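Local coordinates for xylose isomerase-like TIM barrel domain-containing protein (Parabacteroides distasonis, PDB 4KW2), which is of unknown function but has the closed barrel of the xylose isomerase-like TIM barrel family, and so may be a sugar isomerase or a related enzyme, at residues A[21-33]-A[234-246]. Sequence-based numbering, arbitrary orientation. Where two conformers were deposited one is given.
Sequences DWKVGIQTWTFHN and HFNGLISIEYDDF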
loop_
_atom_site.group_PDB
_atom_site.type_symbol
_atom_site.label_atom_id
_atom_site.label_comp_id
_atom_site.label_asym_id
_atom_site.label_seq_id
_atom_site.Cartn_x
_atom_site.Cartn_y
_atom_site.Cartn_z
ATOM N N ASP A 21 -25.616 -12.922 -15.451
ATOM C CA ASP A 21 -25.693 -11.463 -15.563
ATOM C C ASP A 21 -24.342 -10.863 -15.958
ATOM O O ASP A 21 -24.257 -10.177 -16.974
ATOM C CB ASP A 21 -26.235 -10.813 -14.284
ATOM C CG ASP A 21 -26.970 -9.502 -14.564
ATOM O OD1 ASP A 21 -27.676 -9.430 -15.594
ATOM O OD2 ASP A 21 -26.846 -8.549 -13.761
ATOM N N TRP A 22 -23.295 -11.135 -15.179
ATOM C CA TRP A 22 -21.951 -10.594 -15.440
ATOM C C TRP A 22 -20.922 -11.715 -15.527
ATOM O O TRP A 22 -21.238 -12.867 -15.248
ATOM C CB TRP A 22 -21.540 -9.602 -14.338
ATOM C CG TRP A 22 -21.615 -10.171 -12.948
ATOM C CD1 TRP A 22 -20.728 -11.026 -12.358
ATOM C CD2 TRP A 22 -22.642 -9.929 -11.980
ATOM N NE1 TRP A 22 -21.141 -11.330 -11.084
ATOM C CE2 TRP A 22 -22.312 -10.670 -10.827
ATOM C CE3 TRP A 22 -23.811 -9.159 -11.978
ATOM C CZ2 TRP A 22 -23.107 -10.663 -9.683
ATOM C CZ3 TRP A 22 -24.599 -9.149 -10.841
ATOM C CH2 TRP A 22 -24.244 -9.899 -9.708
ATOM N N LYS A 23 -19.691 -11.367 -15.900
ATOM C CA LYS A 23 -18.580 -12.321 -15.920
ATOM C C LYS A 23 -17.623 -12.053 -14.768
ATOM O O LYS A 23 -17.373 -10.902 -14.419
ATOM C CB LYS A 23 -17.792 -12.210 -17.216
ATOM C CG LYS A 23 -18.602 -12.346 -18.490
ATOM C CD LYS A 23 -17.751 -11.937 -19.685
ATOM C CE LYS A 23 -18.598 -11.590 -20.896
ATOM N NZ LYS A 23 -19.215 -12.805 -21.481
ATOM N N VAL A 24 -17.081 -13.121 -14.194
ATOM C CA VAL A 24 -16.063 -13.020 -13.168
ATOM C C VAL A 24 -14.757 -13.589 -13.716
ATOM O O VAL A 24 -14.687 -14.767 -14.081
ATOM C CB VAL A 24 -16.450 -13.793 -11.890
ATOM C CG1 VAL A 24 -15.451 -13.501 -10.773
ATOM C CG2 VAL A 24 -17.865 -13.429 -11.460
ATOM N N GLY A 25 -13.731 -12.743 -13.768
ATOM C CA GLY A 25 -12.412 -13.145 -14.233
ATOM C C GLY A 25 -11.317 -12.780 -13.254
ATOM O O GLY A 25 -11.545 -12.074 -12.267
ATOM N N ILE A 26 -10.116 -13.265 -13.535
ATOM C CA ILE A 26 -8.960 -12.938 -12.718
ATOM C C ILE A 26 -8.029 -11.956 -13.425
ATOM O O ILE A 26 -7.862 -12.016 -14.642
ATOM C CB ILE A 26 -8.180 -14.208 -12.333
ATOM C CG1 ILE A 26 -7.200 -13.900 -11.201
ATOM C CG2 ILE A 26 -7.448 -14.807 -13.533
ATOM C CD1 ILE A 26 -6.518 -15.128 -10.655
ATOM N N GLN A 27 -7.436 -11.048 -12.653
ATOM C CA GLN A 27 -6.282 -10.281 -13.125
ATOM C C GLN A 27 -5.054 -11.149 -12.934
ATOM O O GLN A 27 -4.735 -11.540 -11.807
ATOM C CB GLN A 27 -6.117 -8.988 -12.339
ATOM C CG GLN A 27 -7.289 -8.034 -12.472
ATOM C CD GLN A 27 -7.069 -6.745 -11.708
ATOM O OE1 GLN A 27 -5.966 -6.191 -11.713
ATOM N NE2 GLN A 27 -8.116 -6.269 -11.027
ATOM N N THR A 28 -4.357 -11.454 -14.025
ATOM C CA THR A 28 -3.190 -12.335 -13.943
ATOM C C THR A 28 -2.072 -11.711 -13.094
ATOM O O THR A 28 -1.209 -12.422 -12.589
ATOM C CB THR A 28 -2.663 -12.726 -15.339
ATOM O OG1 THR A 28 -2.335 -11.553 -16.087
ATOM C CG2 THR A 28 -3.717 -13.522 -16.106
ATOM N N TRP A 29 -2.098 -10.390 -12.920
ATOM C CA TRP A 29 -1.168 -9.712 -12.004
ATOM C C TRP A 29 -1.134 -10.365 -10.614
ATOM O O TRP A 29 -0.104 -10.363 -9.942
ATOM C CB TRP A 29 -1.511 -8.220 -11.877
ATOM C CG TRP A 29 -0.546 -7.511 -11.012
ATOM C CD1 TRP A 29 -0.776 -7.031 -9.762
ATOM C CD2 TRP A 29 0.831 -7.239 -11.305
ATOM N NE1 TRP A 29 0.367 -6.468 -9.256
ATOM C CE2 TRP A 29 1.372 -6.583 -10.181
ATOM C CE3 TRP A 29 1.657 -7.486 -12.406
ATOM C CZ2 TRP A 29 2.706 -6.159 -10.128
ATOM C CZ3 TRP A 29 2.974 -7.072 -12.358
ATOM C CH2 TRP A 29 3.491 -6.416 -11.221
ATOM N N THR A 30 -2.268 -10.916 -10.197
ATOM C CA THR A 30 -2.372 -11.690 -8.962
ATOM C C THR A 30 -1.214 -12.666 -8.787
ATOM O O THR A 30 -0.689 -12.830 -7.683
ATOM C CB THR A 30 -3.698 -12.475 -8.956
ATOM O OG1 THR A 30 -4.788 -11.546 -8.999
ATOM C CG2 THR A 30 -3.832 -13.354 -7.719
ATOM N N PHE A 31 -0.821 -13.308 -9.882
ATOM C CA PHE A 31 0.223 -14.333 -9.858
ATOM C C PHE A 31 1.409 -13.941 -10.736
ATOM O O PHE A 31 1.965 -14.784 -11.445
ATOM C CB PHE A 31 -0.360 -15.666 -10.340
ATOM C CG PHE A 31 -1.465 -16.200 -9.471
ATOM C CD1 PHE A 31 -1.178 -16.753 -8.230
ATOM C CD2 PHE A 31 -2.780 -16.168 -9.895
ATOM C CE1 PHE A 31 -2.186 -17.251 -7.424
ATOM C CE2 PHE A 31 -3.790 -16.670 -9.096
ATOM C CZ PHE A 31 -3.492 -17.210 -7.860
ATOM N N HIS A 32 1.806 -12.670 -10.685
ATOM C CA HIS A 32 2.843 -12.160 -11.587
ATOM C C HIS A 32 4.217 -12.769 -11.322
ATOM O O HIS A 32 5.093 -12.705 -12.188
ATOM C CB HIS A 32 2.918 -10.631 -11.561
ATOM C CG HIS A 32 3.391 -10.060 -10.262
ATOM N ND1 HIS A 32 2.525 -9.663 -9.267
ATOM C CD2 HIS A 32 4.637 -9.802 -9.803
ATOM C CE1 HIS A 32 3.217 -9.193 -8.245
ATOM N NE2 HIS A 32 4.501 -9.265 -8.546
ATOM N N ASN A 33 4.394 -13.360 -10.137
ATOM C CA ASN A 33 5.583 -14.120 -9.735
ATOM C C ASN A 33 5.648 -15.514 -10.353
ATOM O O ASN A 33 6.633 -16.233 -10.193
ATOM C CB ASN A 33 5.632 -14.254 -8.197
ATOM C CG ASN A 33 4.404 -14.951 -7.612
ATOM O OD1 ASN A 33 3.265 -14.573 -7.886
ATOM N ND2 ASN A 33 4.638 -15.958 -6.780
ATOM N N HIS A 234 -27.860 -3.621 -12.585
ATOM C CA HIS A 234 -27.858 -4.433 -13.797
ATOM C C HIS A 234 -26.486 -4.417 -14.472
ATOM O O HIS A 234 -26.376 -4.275 -15.689
ATOM C CB HIS A 234 -28.950 -3.966 -14.764
ATOM C CG HIS A 234 -29.224 -4.930 -15.875
ATOM N ND1 HIS A 234 -28.729 -4.757 -17.152
ATOM C CD2 HIS A 234 -29.934 -6.083 -15.902
ATOM C CE1 HIS A 234 -29.124 -5.759 -17.915
ATOM N NE2 HIS A 234 -29.858 -6.577 -17.182
ATOM N N PHE A 235 -25.440 -4.558 -13.669
ATOM C CA PHE A 235 -24.097 -4.650 -14.197
ATOM C C PHE A 235 -23.996 -5.956 -14.960
ATOM O O PHE A 235 -24.354 -7.005 -14.438
ATOM C CB PHE A 235 -23.072 -4.609 -13.065
ATOM C CG PHE A 235 -21.656 -4.781 -13.527
ATOM C CD1 PHE A 235 -20.996 -3.751 -14.178
ATOM C CD2 PHE A 235 -20.983 -5.976 -13.316
ATOM C CE1 PHE A 235 -19.688 -3.906 -14.604
ATOM C CE2 PHE A 235 -19.674 -6.134 -13.741
ATOM C CZ PHE A 235 -19.028 -5.096 -14.384
ATOM N N ASN A 236 -23.545 -5.884 -16.205
ATOM C CA ASN A 236 -23.349 -7.083 -17.014
ATOM C C ASN A 236 -21.985 -7.118 -17.705
ATOM O O ASN A 236 -21.816 -7.765 -18.723
ATOM C CB ASN A 236 -24.495 -7.250 -18.025
ATOM C CG ASN A 236 -24.671 -6.044 -18.928
ATOM O OD1 ASN A 236 -23.812 -5.162 -18.994
ATOM N ND2 ASN A 236 -25.796 -5.998 -19.628
ATOM N N GLY A 237 -21.009 -6.429 -17.126
ATOM C CA GLY A 237 -19.659 -6.424 -17.655
ATOM C C GLY A 237 -18.803 -7.468 -16.974
ATOM O O GLY A 237 -19.297 -8.500 -16.531
ATOM N N LEU A 238 -17.511 -7.179 -16.878
ATOM C CA LEU A 238 -16.542 -8.101 -16.310
ATOM C C LEU A 238 -16.114 -7.628 -14.926
ATOM O O LEU A 238 -15.660 -6.499 -14.768
ATOM C CB LEU A 238 -15.331 -8.201 -17.240
ATOM C CG LEU A 238 -14.101 -8.986 -16.767
ATOM C CD1 LEU A 238 -14.417 -10.471 -16.654
ATOM C CD2 LEU A 238 -12.927 -8.747 -17.702
ATOM N N ILE A 239 -16.269 -8.494 -13.928
ATOM C CA ILE A 239 -15.667 -8.280 -12.616
ATOM C C ILE A 239 -14.299 -8.939 -12.658
ATOM O O ILE A 239 -14.186 -10.166 -12.710
ATOM C CB ILE A 239 -16.482 -8.903 -11.464
ATOM C CG1 ILE A 239 -17.922 -8.396 -11.480
ATOM C CG2 ILE A 239 -15.844 -8.566 -10.120
ATOM C CD1 ILE A 239 -18.802 -9.073 -10.449
ATOM N N SER A 240 -13.265 -8.114 -12.637
ATOM C CA SER A 240 -11.905 -8.583 -12.768
ATOM C C SER A 240 -11.216 -8.484 -11.409
ATOM O O SER A 240 -10.929 -7.380 -10.924
ATOM C CB SER A 240 -11.183 -7.745 -13.817
ATOM O OG SER A 240 -10.023 -8.408 -14.254
ATOM N N ILE A 241 -10.959 -9.634 -10.794
ATOM C CA ILE A 241 -10.470 -9.661 -9.426
ATOM C C ILE A 241 -8.950 -9.816 -9.327
ATOM O O ILE A 241 -8.309 -10.507 -10.125
ATOM C CB ILE A 241 -11.169 -10.751 -8.575
ATOM C CG1 ILE A 241 -10.686 -12.157 -8.931
ATOM C CG2 ILE A 241 -12.683 -10.666 -8.737
ATOM C CD1 ILE A 241 -10.307 -12.976 -7.720
ATOM N N GLU A 242 -8.388 -9.146 -8.332
ATOM C CA GLU A 242 -6.990 -9.287 -7.977
ATOM C C GLU A 242 -6.967 -9.564 -6.482
ATOM O O GLU A 242 -7.827 -9.071 -5.740
ATOM C CB GLU A 242 -6.242 -7.989 -8.312
ATOM C CG GLU A 242 -4.720 -8.051 -8.204
ATOM C CD GLU A 242 -4.178 -7.794 -6.803
ATOM O OE1 GLU A 242 -4.905 -7.272 -5.924
ATOM O OE2 GLU A 242 -2.997 -8.123 -6.584
ATOM N N TYR A 243 -6.007 -10.363 -6.038
ATOM C CA TYR A 243 -5.756 -10.503 -4.614
ATOM C C TYR A 243 -4.281 -10.720 -4.333
ATOM O O TYR A 243 -3.504 -11.017 -5.237
ATOM C CB TYR A 243 -6.618 -11.620 -4.004
ATOM C CG TYR A 243 -6.292 -13.048 -4.412
ATOM C CD1 TYR A 243 -6.889 -13.632 -5.522
ATOM C CD2 TYR A 243 -5.427 -13.831 -3.651
ATOM C CE1 TYR A 243 -6.625 -14.944 -5.877
ATOM C CE2 TYR A 243 -5.151 -15.146 -4.003
ATOM C CZ TYR A 243 -5.757 -15.697 -5.116
ATOM O OH TYR A 243 -5.503 -17.001 -5.460
ATOM N N ASP A 244 -3.905 -10.545 -3.073
ATOM C CA ASP A 244 -2.540 -10.783 -2.641
ATOM C C ASP A 244 -2.360 -12.277 -2.423
ATOM O O ASP A 244 -2.832 -12.818 -1.422
ATOM C CB ASP A 244 -2.259 -10.015 -1.348
ATOM C CG ASP A 244 -0.785 -9.971 -0.999
ATOM O OD1 ASP A 244 -0.039 -10.896 -1.398
ATOM O OD2 ASP A 244 -0.373 -9.005 -0.321
ATOM N N ASP A 245 -1.670 -12.942 -3.348
ATOM C CA ASP A 245 -1.550 -14.403 -3.299
ATOM C C ASP A 245 -0.554 -14.882 -2.256
ATOM O O ASP A 245 -0.417 -16.080 -2.049
ATOM C CB ASP A 245 -1.213 -15.001 -4.676
ATOM C CG ASP A 245 0.206 -14.697 -5.130
ATOM O OD1 ASP A 245 0.698 -13.579 -4.870
ATOM O OD2 ASP A 245 0.821 -15.575 -5.769
ATOM N N PHE A 246 0.142 -13.954 -1.607
ATOM C CA PHE A 246 1.004 -14.307 -0.488
ATOM C C PHE A 246 0.259 -14.230 0.849
ATOM O O PHE A 246 0.647 -14.893 1.812
ATOM C CB PHE A 246 2.252 -13.423 -0.471
ATOM C CG PHE A 246 3.225 -13.727 -1.582
ATOM C CD1 PHE A 246 4.228 -14.680 -1.406
ATOM C CD2 PHE A 246 3.139 -13.066 -2.809
ATOM C CE1 PHE A 246 5.127 -14.963 -2.424
ATOM C CE2 PHE A 246 4.035 -13.349 -3.832
ATOM C CZ PHE A 246 5.031 -14.299 -3.639
HETATM O O HOH W 1 -0.751 -11.171 -5.656
#
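Strands 23-27 and 238-241 pair in parallel, Lys23 beside Leu238 through Ile26 beside Ile241. Five nearly straight backbone hydrogen bonds link Lys23, Gly25 and Gln27 to Gly237, Ile239 and Ile241, from Lys23 N to Gly237 O (3.0 Å) up to Gln27 N to Ile241 O (2.7 Å). Gly25 suits its place because a side chain there would press on Leu238 CD1. One side-chain bond extends the pairing: the Gln27 chain, extended beyond CG (chi2 -178°), carries NE2 to Ser240 O (3.0 Å), which lies in the amide plane although NE2 stands above the carbonyl plane. A leucine here would probably leave Ser240 O without this donor. In a CH-pi contact, Ile239 CD1 sits over one face of the Trp22 indole, 3.6 Å from the centroid of its five-membered ring, while Trp22 NE1 bonds to Leu260 O. Beyond the strands, branched Thr30 serves twice: CG2 lies over the Tyr243 ring, and OG1 donates to Gln27 O (2.8 Å) while weakly accepting from Tyr243 N. A water links Thr30 O and Tyr243 O and accepts from Asp245 N. The pairing closes the eight-stranded barrel, with 50-53 flanking 23-27 and 199-204 flanking 238-241; Ile26 packs on helix 36-46, Trp22 and Ile239 on helix 222-232.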